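Local coordinates for protein alpha-L-rhamnosidase (PDB 4XHC) that probably hydrolyses terminal alpha-L-rhamnose units from rhamnosides as a two-domain glycoside hydrolase of family 78, with rhamnose bound in its pocket, at residues H102-Y106 with E195-V199; P168-C172 with P239-R243; A198-A202 with Q228-Q232. All coordinates share one frame; numbering follows the deposited sequence.

Overall arrangement
From the N terminus, 102-106 comes first, leaving strand 102-104 for the sheet strand 106-115; contact 1 closes its loop when strand 187-200 pairs with it at 195-199. Meanwhile 168-172 has opened contact 2, which closes only at 239-243, so contacts 1 and 2 cross. Contact 3 begins on Ala198 and Val199, where contact 1 ends, and closes at the C-terminal end of helix 214-230; it is nested inside the loop of contact 2. Contact 1 pairs two strands within the N-terminal beta domain, whereas contacts 2 and 3 tie it to the six-hairpin catalytic domain. A probable hydrogen bond from Gly105 N to Tyr171 O links contacts 1 and 2, strands 102-104 and 171-173 being neighbours in one sheet.

Contact 1 (H102-Y106 with E195-V199); sequences HYVGY and EVNAV
A first torsion that sets CG anti to the carbonyl carbon (chi1 -65°) turns the ring of Tyr103 so that one face receives Val196 CG1, offset toward the rim and 4.0 Å from Tyr103 CG. Tyr106 takes a similar first torsion, and its ring meets Val199 at its edge, Tyr106 CE1 lying 4.1 Å from Val199 CG1. Between the two tyrosines the chain turns a corner at Gly105, passing from strand 102-104 into the strand that runs antiparallel to 187-200 in the four-stranded sheet. Tyr106 and Asn197 are a hydrogen-bonded pair. Asn197 N gives a bond of 2.8 Å to Tyr106 O; the return bond from Tyr106 N to Asn197 O is 3.0 Å. Gly105 and Ala198 form the adjacent non-hydrogen-bonded pair, their CA atoms 4.3 Å apart, and Asn197 O occupies the place into which a side chain on Gly105 would project. Beyond them, Val199 N reaches Val104 O at 2.9 Å. Strand 51-55 flanks the other side of 187-200. All three hydrogen bonds joining the segments are backbone to backbone, so the main chain sets the register around the corner, while the side chains add apolar packing.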
loop_
_atom_site.group_PDB
_atom_site.type_symbol
_atom_site.label_atom_id
_atom_site.label_comp_id
_atom_site.label_asym_id
_atom_site.label_seq_id
_atom_site.Cartn_x
_atom_site.Cartn_y
_atom_site.Cartn_z
ATOM N N HIS A 102 -19.795 13.580 -6.218
ATOM C CA HIS A 102 -18.643 13.754 -5.349
ATOM C C HIS A 102 -18.925 13.047 -4.029
ATOM O O HIS A 102 -19.910 13.356 -3.366
ATOM C CB HIS A 102 -18.434 15.244 -5.109
ATOM C CG HIS A 102 -17.211 15.565 -4.318
ATOM N ND1 HIS A 102 -16.004 15.855 -4.914
ATOM C CD2 HIS A 102 -17.006 15.659 -2.982
ATOM C CE1 HIS A 102 -15.107 16.104 -3.979
ATOM N NE2 HIS A 102 -15.688 15.990 -2.797
ATOM N N TYR A 103 -18.070 12.101 -3.647
ATOM C CA TYR A 103 -18.292 11.320 -2.433
ATOM C C TYR A 103 -17.107 11.391 -1.467
ATOM O O TYR A 103 -15.958 11.566 -1.871
ATOM C CB TYR A 103 -18.586 9.858 -2.781
ATOM C CG TYR A 103 -19.875 9.647 -3.542
ATOM C CD1 TYR A 103 -21.100 9.603 -2.885
ATOM C CD2 TYR A 103 -19.869 9.470 -4.919
ATOM C CE1 TYR A 103 -22.279 9.394 -3.585
ATOM C CE2 TYR A 103 -21.043 9.262 -5.626
ATOM C CZ TYR A 103 -22.245 9.225 -4.958
ATOM O OH TYR A 103 -23.403 9.019 -5.676
ATOM N N VAL A 104 -17.419 11.257 -0.183
ATOM C CA VAL A 104 -16.427 11.164 0.867
ATOM C C VAL A 104 -16.705 9.873 1.585
ATOM O O VAL A 104 -17.797 9.701 2.116
ATOM C CB VAL A 104 -16.596 12.293 1.887
ATOM C CG1 VAL A 104 -15.522 12.201 2.959
ATOM C CG2 VAL A 104 -16.576 13.637 1.183
ATOM N N GLY A 105 -15.743 8.964 1.625
ATOM C CA GLY A 105 -16.001 7.700 2.288
ATOM C C GLY A 105 -15.018 6.580 2.037
ATOM O O GLY A 105 -13.863 6.805 1.698
ATOM N N TYR A 106 -15.506 5.357 2.201
ATOM C CA TYR A 106 -14.655 4.186 2.228
ATOM C C TYR A 106 -14.981 3.274 1.060
ATOM O O TYR A 106 -16.152 3.021 0.782
ATOM C CB TYR A 106 -14.845 3.487 3.572
ATOM C CG TYR A 106 -14.494 4.403 4.728
ATOM C CD1 TYR A 106 -15.463 5.215 5.330
ATOM C CD2 TYR A 106 -13.178 4.495 5.193
ATOM C CE1 TYR A 106 -15.138 6.074 6.372
ATOM C CE2 TYR A 106 -12.846 5.345 6.242
ATOM C CZ TYR A 106 -13.826 6.130 6.826
ATOM O OH TYR A 106 -13.482 6.968 7.854
ATOM N N GLU A 195 -18.273 -0.476 -4.678
ATOM C CA GLU A 195 -19.119 0.557 -4.094
ATOM C C GLU A 195 -18.328 1.456 -3.158
ATOM O O GLU A 195 -17.242 1.098 -2.709
ATOM C CB GLU A 195 -20.322 -0.063 -3.367
ATOM C CG GLU A 195 -19.981 -0.899 -2.139
ATOM C CD GLU A 195 -21.216 -1.484 -1.449
ATOM O OE1 GLU A 195 -22.325 -1.434 -2.030
ATOM O OE2 GLU A 195 -21.075 -1.999 -0.316
ATOM N N VAL A 196 -18.884 2.638 -2.896
ATOM C CA VAL A 196 -18.353 3.567 -1.894
ATOM C C VAL A 196 -19.351 3.712 -0.751
ATOM O O VAL A 196 -20.548 3.871 -0.984
ATOM C CB VAL A 196 -17.994 4.949 -2.495
ATOM C CG1 VAL A 196 -19.217 5.691 -3.009
ATOM C CG2 VAL A 196 -17.265 5.796 -1.472
ATOM N N ASN A 197 -18.849 3.604 0.475
ATOM C CA ASN A 197 -19.639 3.845 1.683
ATOM C C ASN A 197 -19.451 5.299 2.122
ATOM O O ASN A 197 -18.448 5.635 2.745
ATOM C CB ASN A 197 -19.211 2.894 2.810
ATOM C CG ASN A 197 -19.704 1.475 2.615
ATOM O OD1 ASN A 197 -18.981 0.611 2.120
ATOM N ND2 ASN A 197 -20.941 1.223 3.017
ATOM N N ALA A 198 -20.409 6.158 1.783
ATOM C CA ALA A 198 -20.269 7.607 1.995
ATOM C C ALA A 198 -20.677 8.031 3.404
ATOM O O ALA A 198 -21.635 7.503 3.973
ATOM C CB ALA A 198 -21.088 8.370 0.969
ATOM N N VAL A 199 -19.954 8.999 3.952
ATOM C CA VAL A 199 -20.186 9.455 5.317
ATOM C C VAL A 199 -20.403 10.956 5.390
ATOM O O VAL A 199 -19.880 11.710 4.572
ATOM C CB VAL A 199 -19.021 9.075 6.277
ATOM C CG1 VAL A 199 -18.968 7.570 6.482
ATOM C CG2 VAL A 199 -17.674 9.612 5.779
#

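Contact 2 (P168-C172 with P239-R243); sequences PRRYC and PKRDR. With RAM (alpha-L-rhamnopyranose), chain C.
This contact lies at the interface between the N-terminal beta domain and the six-hairpin glycosidase domain, where Arg170 meets Pro239 and Arg243 on a loop of the rhamnose pocket. Arg170 NH2 donates to Pro239 O at 3.0 Å, in the carbonyl plane and on a lone pair; it also salt-bridges Glu236. The side chains of Arg170 and Arg243 run antiparallel alongside each other, with Arg170 NH2 3.7 Å from Arg243 CG and the guanidinium planes 27° apart. The extended chain of Arg243 brings both NH1 and NH2 to Arg170 O, each giving a weak bond, and NE donates almost straight (179°) to Lys240 O at 3.0 Å, so both segments hold the group. The CB of Lys240 lies against Cys172, while NZ is held by salt bridges to Glu130 and Glu134 and a bond to Asn524 O. Next to this, Cys172 SG packs on Pro239 CB at 3.8 Å. Farther along the loop, a cis peptide precedes Asp242, and Arg241 NH1 forms a salt bridge of 2.8 Å with Asp242 OD1 while its NH2 pairs with Glu506. Asp242 OD2 lies 3.7 Å from O1 of the rhamnose. One water knits the interface: it accepts from Arg170 NE at 2.8 Å, donates to Pro239 O at 2.9 Å, gives a weak bond to Arg170 O, and sits over the centre of one face of the Arg243 guanidinium.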
loop_
_atom_site.group_PDB
_atom_site.type_symbol
_atom_site.label_atom_id
_atom_site.label_comp_id
_atom_site.label_asym_id
_atom_site.label_seq_id
_atom_site.Cartn_x
_atom_site.Cartn_y
_atom_site.Cartn_z
ATOM N N PRO A 168 -9.178 0.928 4.594
ATOM C CA PRO A 168 -9.363 1.637 5.872
ATOM C C PRO A 168 -9.317 3.179 5.789
ATOM O O PRO A 168 -9.930 3.841 6.628
ATOM C CB PRO A 168 -8.217 1.102 6.738
ATOM C CG PRO A 168 -7.152 0.713 5.761
ATOM C CD PRO A 168 -7.800 0.421 4.436
ATOM N N ARG A 169 -8.614 3.744 4.806
ATOM C CA ARG A 169 -8.512 5.202 4.689
ATOM C C ARG A 169 -9.752 5.826 4.040
ATOM O O ARG A 169 -10.369 5.241 3.155
ATOM C CB ARG A 169 -7.265 5.603 3.903
ATOM C CG ARG A 169 -5.958 5.273 4.606
ATOM C CD ARG A 169 -4.776 5.885 3.866
ATOM N NE ARG A 169 -4.723 7.341 4.030
ATOM C CZ ARG A 169 -4.412 8.221 3.073
ATOM N NH1 ARG A 169 -4.130 7.831 1.827
ATOM N NH2 ARG A 169 -4.395 9.515 3.366
ATOM N N ARG A 170 -10.101 7.026 4.491
ATOM C CA ARG A 170 -11.223 7.774 3.938
ATOM C C ARG A 170 -10.769 8.579 2.730
ATOM O O ARG A 170 -9.856 9.369 2.823
ATOM C CB ARG A 170 -11.795 8.717 4.996
ATOM C CG ARG A 170 -13.176 9.253 4.654
ATOM C CD ARG A 170 -13.545 10.421 5.544
ATOM N NE ARG A 170 -12.823 11.621 5.170
ATOM C CZ ARG A 170 -12.876 12.767 5.834
ATOM N NH1 ARG A 170 -13.617 12.876 6.939
ATOM N NH2 ARG A 170 -12.187 13.814 5.392
ATOM N N TYR A 171 -11.413 8.377 1.597
ATOM C CA TYR A 171 -11.047 9.070 0.371
ATOM C C TYR A 171 -12.160 10.032 -0.031
ATOM O O TYR A 171 -13.313 9.851 0.353
ATOM C CB TYR A 171 -10.770 8.059 -0.756
ATOM C CG TYR A 171 -9.629 7.105 -0.457
ATOM C CD1 TYR A 171 -8.307 7.527 -0.524
ATOM C CD2 TYR A 171 -9.876 5.778 -0.098
ATOM C CE1 TYR A 171 -7.262 6.659 -0.235
ATOM C CE2 TYR A 171 -8.839 4.899 0.185
ATOM C CZ TYR A 171 -7.533 5.341 0.116
ATOM O OH TYR A 171 -6.498 4.479 0.402
ATOM N N CYS A 172 -11.796 11.057 -0.794
ATOM C CA CYS A 172 -12.739 12.042 -1.295
ATOM C C CYS A 172 -12.574 12.080 -2.787
ATOM O O CYS A 172 -11.522 12.457 -3.276
ATOM C CB CYS A 172 -12.420 13.410 -0.711
ATOM S SG CYS A 172 -13.429 14.751 -1.376
ATOM N N PRO A 239 -12.726 17.871 2.362
ATOM C CA PRO A 239 -12.634 16.469 2.760
ATOM C C PRO A 239 -11.445 15.697 2.191
ATOM O O PRO A 239 -11.051 14.685 2.775
ATOM C CB PRO A 239 -13.949 15.866 2.246
ATOM C CG PRO A 239 -14.856 17.021 1.994
ATOM C CD PRO A 239 -13.947 18.123 1.572
ATOM N N LYS A 240 -10.901 16.133 1.057
ATOM C CA LYS A 240 -9.662 15.543 0.543
ATOM C C LYS A 240 -8.489 16.092 1.333
ATOM O O LYS A 240 -7.625 15.358 1.808
ATOM C CB LYS A 240 -9.450 15.883 -0.931
ATOM C CG LYS A 240 -8.093 15.417 -1.452
ATOM C CD LYS A 240 -7.958 15.552 -2.958
ATOM C CE LYS A 240 -7.376 16.892 -3.340
ATOM N NZ LYS A 240 -7.662 17.200 -4.764
ATOM N N ARG A 241 -8.479 17.409 1.439
ATOM C CA ARG A 241 -7.424 18.146 2.092
ATOM C C ARG A 241 -8.044 19.490 2.532
ATOM O O ARG A 241 -8.711 20.113 1.708
ATOM C CB ARG A 241 -6.320 18.356 1.067
ATOM C CG ARG A 241 -5.152 19.137 1.603
ATOM C CD ARG A 241 -4.390 19.876 0.526
ATOM N NE ARG A 241 -5.188 20.887 -0.139
ATOM C CZ ARG A 241 -5.599 22.013 0.412
ATOM N NH1 ARG A 241 -5.355 22.302 1.676
ATOM N NH2 ARG A 241 -6.295 22.852 -0.312
ATOM N N ASP A 242 -7.853 19.978 3.766
ATOM C CA ASP A 242 -6.951 19.451 4.799
ATOM C C ASP A 242 -7.650 18.554 5.813
ATOM O O ASP A 242 -7.021 18.151 6.791
ATOM C CB ASP A 242 -6.373 20.597 5.648
ATOM C CG ASP A 242 -5.715 21.680 4.832
ATOM O OD1 ASP A 242 -4.639 21.423 4.255
ATOM O OD2 ASP A 242 -6.256 22.809 4.798
ATOM N N ARG A 243 -8.940 18.289 5.620
ATOM C CA ARG A 243 -9.739 17.486 6.571
ATOM C C ARG A 243 -9.722 18.043 7.989
ATOM O O ARG A 243 -9.667 17.285 8.952
ATOM C CB ARG A 243 -9.245 16.042 6.619
ATOM C CG ARG A 243 -8.928 15.464 5.263
ATOM C CD ARG A 243 -8.519 14.014 5.371
ATOM N NE ARG A 243 -8.271 13.453 4.045
ATOM C CZ ARG A 243 -8.295 12.160 3.762
ATOM N NH1 ARG A 243 -8.539 11.275 4.714
ATOM N NH2 ARG A 243 -8.089 11.749 2.517
HETATM C C1 RAM C . -5.593 26.811 3.562
HETATM C C2 RAM C . -7.016 26.365 3.288
HETATM C C3 RAM C . -7.938 26.794 4.414
HETATM C C4 RAM C . -7.589 28.212 4.834
HETATM C C5 RAM C . -6.211 28.204 5.474
HETATM C C6 RAM C . -5.446 29.486 5.259
HETATM O O1 RAM C . -4.748 25.789 3.206
HETATM O O2 RAM C . -7.417 27.011 2.092
HETATM O O3 RAM C . -9.305 26.735 4.000
HETATM O O4 RAM C . -8.529 28.694 5.776
HETATM O O5 RAM C . -5.417 27.122 4.939
HETATM O O HOH W 1 -11.390 11.823 2.729
#

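Contact 3 (A198-A202 with Q228-Q232); sequences AVTSA and QNCMQ
Thr200 OG1 donates to Gln228 O at 2.7 Å, taking a carbonyl from the last turn of helix 214-230, and at the same time accepts from Ala202 N at 3.0 Å, which makes an ST turn. Next to it, Ser201 grips the chain just past the helix twice. Its OG, set between the backbone N and the carbonyl carbon (chi1 61°), gives a 2.8 Å bond to Gln232 O in the carbonyl plane and on a lone pair; its N bonds to Met231 O at 2.9 Å. Gln232 starts away from the strand, but a bend at chi2 (-72°) folds the amide back. There NE2 spends both its hydrogens, on Val199 O at 3.0 Å and on Asn229 O also at 3.0 Å, each acceptor close to the amide plane, which should fix how the amide is turned. At the other end, the extended Gln228 brings NE2 to Ala202 O at 3.3 Å, approaching nearly in line with the C=O bond. Apolar packing is modest: Met231 lays its SD against Ala202 CB, 3.9 Å away. The contact thus ties the C-terminal end of strand 187-200 to that of helix 214-230, where the strand gives way to the loop that leads to the helix. Leu266 of helix 264-276 packs on Ser201 and Met231, Met231 also touches helix 247-259, and strand 102-104 lies against Asn229 and Gln232.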
loop_
_atom_site.group_PDB
_atom_site.type_symbol
_atom_site.label_atom_id
_atom_site.label_comp_id
_atom_site.label_asym_id
_atom_site.label_seq_id
_atom_site.Cartn_x
_atom_site.Cartn_y
_atom_site.Cartn_z
ATOM N N ALA A 198 -20.409 6.158 1.783
ATOM C CA ALA A 198 -20.269 7.607 1.995
ATOM C C ALA A 198 -20.677 8.031 3.404
ATOM O O ALA A 198 -21.635 7.503 3.973
ATOM C CB ALA A 198 -21.088 8.370 0.969
ATOM N N VAL A 199 -19.954 8.999 3.952
ATOM C CA VAL A 199 -20.186 9.455 5.317
ATOM C C VAL A 199 -20.403 10.956 5.390
ATOM O O VAL A 199 -19.880 11.710 4.572
ATOM C CB VAL A 199 -19.021 9.075 6.277
ATOM C CG1 VAL A 199 -18.968 7.570 6.482
ATOM C CG2 VAL A 199 -17.674 9.612 5.779
ATOM N N THR A 200 -21.144 11.358 6.420
ATOM C CA THR A 200 -21.437 12.754 6.730
ATOM C C THR A 200 -22.154 12.792 8.078
ATOM O O THR A 200 -22.747 11.796 8.497
ATOM C CB THR A 200 -22.333 13.414 5.649
ATOM O OG1 THR A 200 -22.559 14.795 5.967
ATOM C CG2 THR A 200 -23.684 12.698 5.531
ATOM N N SER A 201 -22.090 13.936 8.755
ATOM C CA SER A 201 -22.889 14.173 9.950
ATOM C C SER A 201 -24.129 14.975 9.598
ATOM O O SER A 201 -24.947 15.244 10.465
ATOM C CB SER A 201 -22.084 14.922 11.004
ATOM O OG SER A 201 -21.676 16.185 10.516
ATOM N N ALA A 202 -24.268 15.360 8.334
ATOM C CA ALA A 202 -25.431 16.112 7.883
ATOM C C ALA A 202 -26.454 15.179 7.238
ATOM O O ALA A 202 -26.757 15.284 6.049
ATOM C CB ALA A 202 -25.000 17.196 6.907
ATOM N N GLN A 228 -22.501 19.528 2.864
ATOM C CA GLN A 228 -22.781 18.197 3.369
ATOM C C GLN A 228 -21.532 17.339 3.484
ATOM O O GLN A 228 -21.340 16.655 4.479
ATOM C CB GLN A 228 -23.785 17.495 2.474
ATOM C CG GLN A 228 -24.111 16.091 2.943
ATOM C CD GLN A 228 -25.288 15.510 2.204
ATOM O OE1 GLN A 228 -25.145 15.011 1.089
ATOM N NE2 GLN A 228 -26.464 15.577 2.818
ATOM N N ASN A 229 -20.689 17.368 2.465
ATOM C CA ASN A 229 -19.486 16.543 2.478
ATOM C C ASN A 229 -18.405 17.080 3.422
ATOM O O ASN A 229 -17.564 16.320 3.908
ATOM C CB ASN A 229 -18.946 16.329 1.056
ATOM C CG ASN A 229 -19.810 15.368 0.240
ATOM O OD1 ASN A 229 -20.717 14.727 0.768
ATOM N ND2 ASN A 229 -19.544 15.280 -1.052
ATOM N N CYS A 230 -18.450 18.376 3.703
ATOM C CA CYS A 230 -17.526 18.987 4.647
ATOM C C CYS A 230 -17.951 18.773 6.111
ATOM O O CYS A 230 -17.114 18.818 7.013
ATOM C CB CYS A 230 -17.362 20.478 4.324
ATOM S SG CYS A 230 -16.267 20.797 2.917
ATOM N N MET A 231 -19.243 18.540 6.344
ATOM C CA MET A 231 -19.756 18.301 7.699
ATOM C C MET A 231 -19.528 16.861 8.151
ATOM O O MET A 231 -20.220 15.953 7.710
ATOM C CB MET A 231 -21.243 18.656 7.794
ATOM C CG MET A 231 -21.498 20.157 7.856
ATOM S SD MET A 231 -23.248 20.592 7.852
ATOM C CE MET A 231 -23.735 20.000 9.474
ATOM N N GLN A 232 -18.538 16.678 9.020
ATOM C CA GLN A 232 -18.123 15.365 9.501
ATOM C C GLN A 232 -18.112 15.419 11.032
ATOM O O GLN A 232 -19.099 15.864 11.617
ATOM C CB GLN A 232 -16.757 14.996 8.911
ATOM C CG GLN A 232 -16.735 14.932 7.382
ATOM C CD GLN A 232 -17.460 13.722 6.823
ATOM O OE1 GLN A 232 -17.494 12.653 7.448
ATOM N NE2 GLN A 232 -18.039 13.878 5.634
#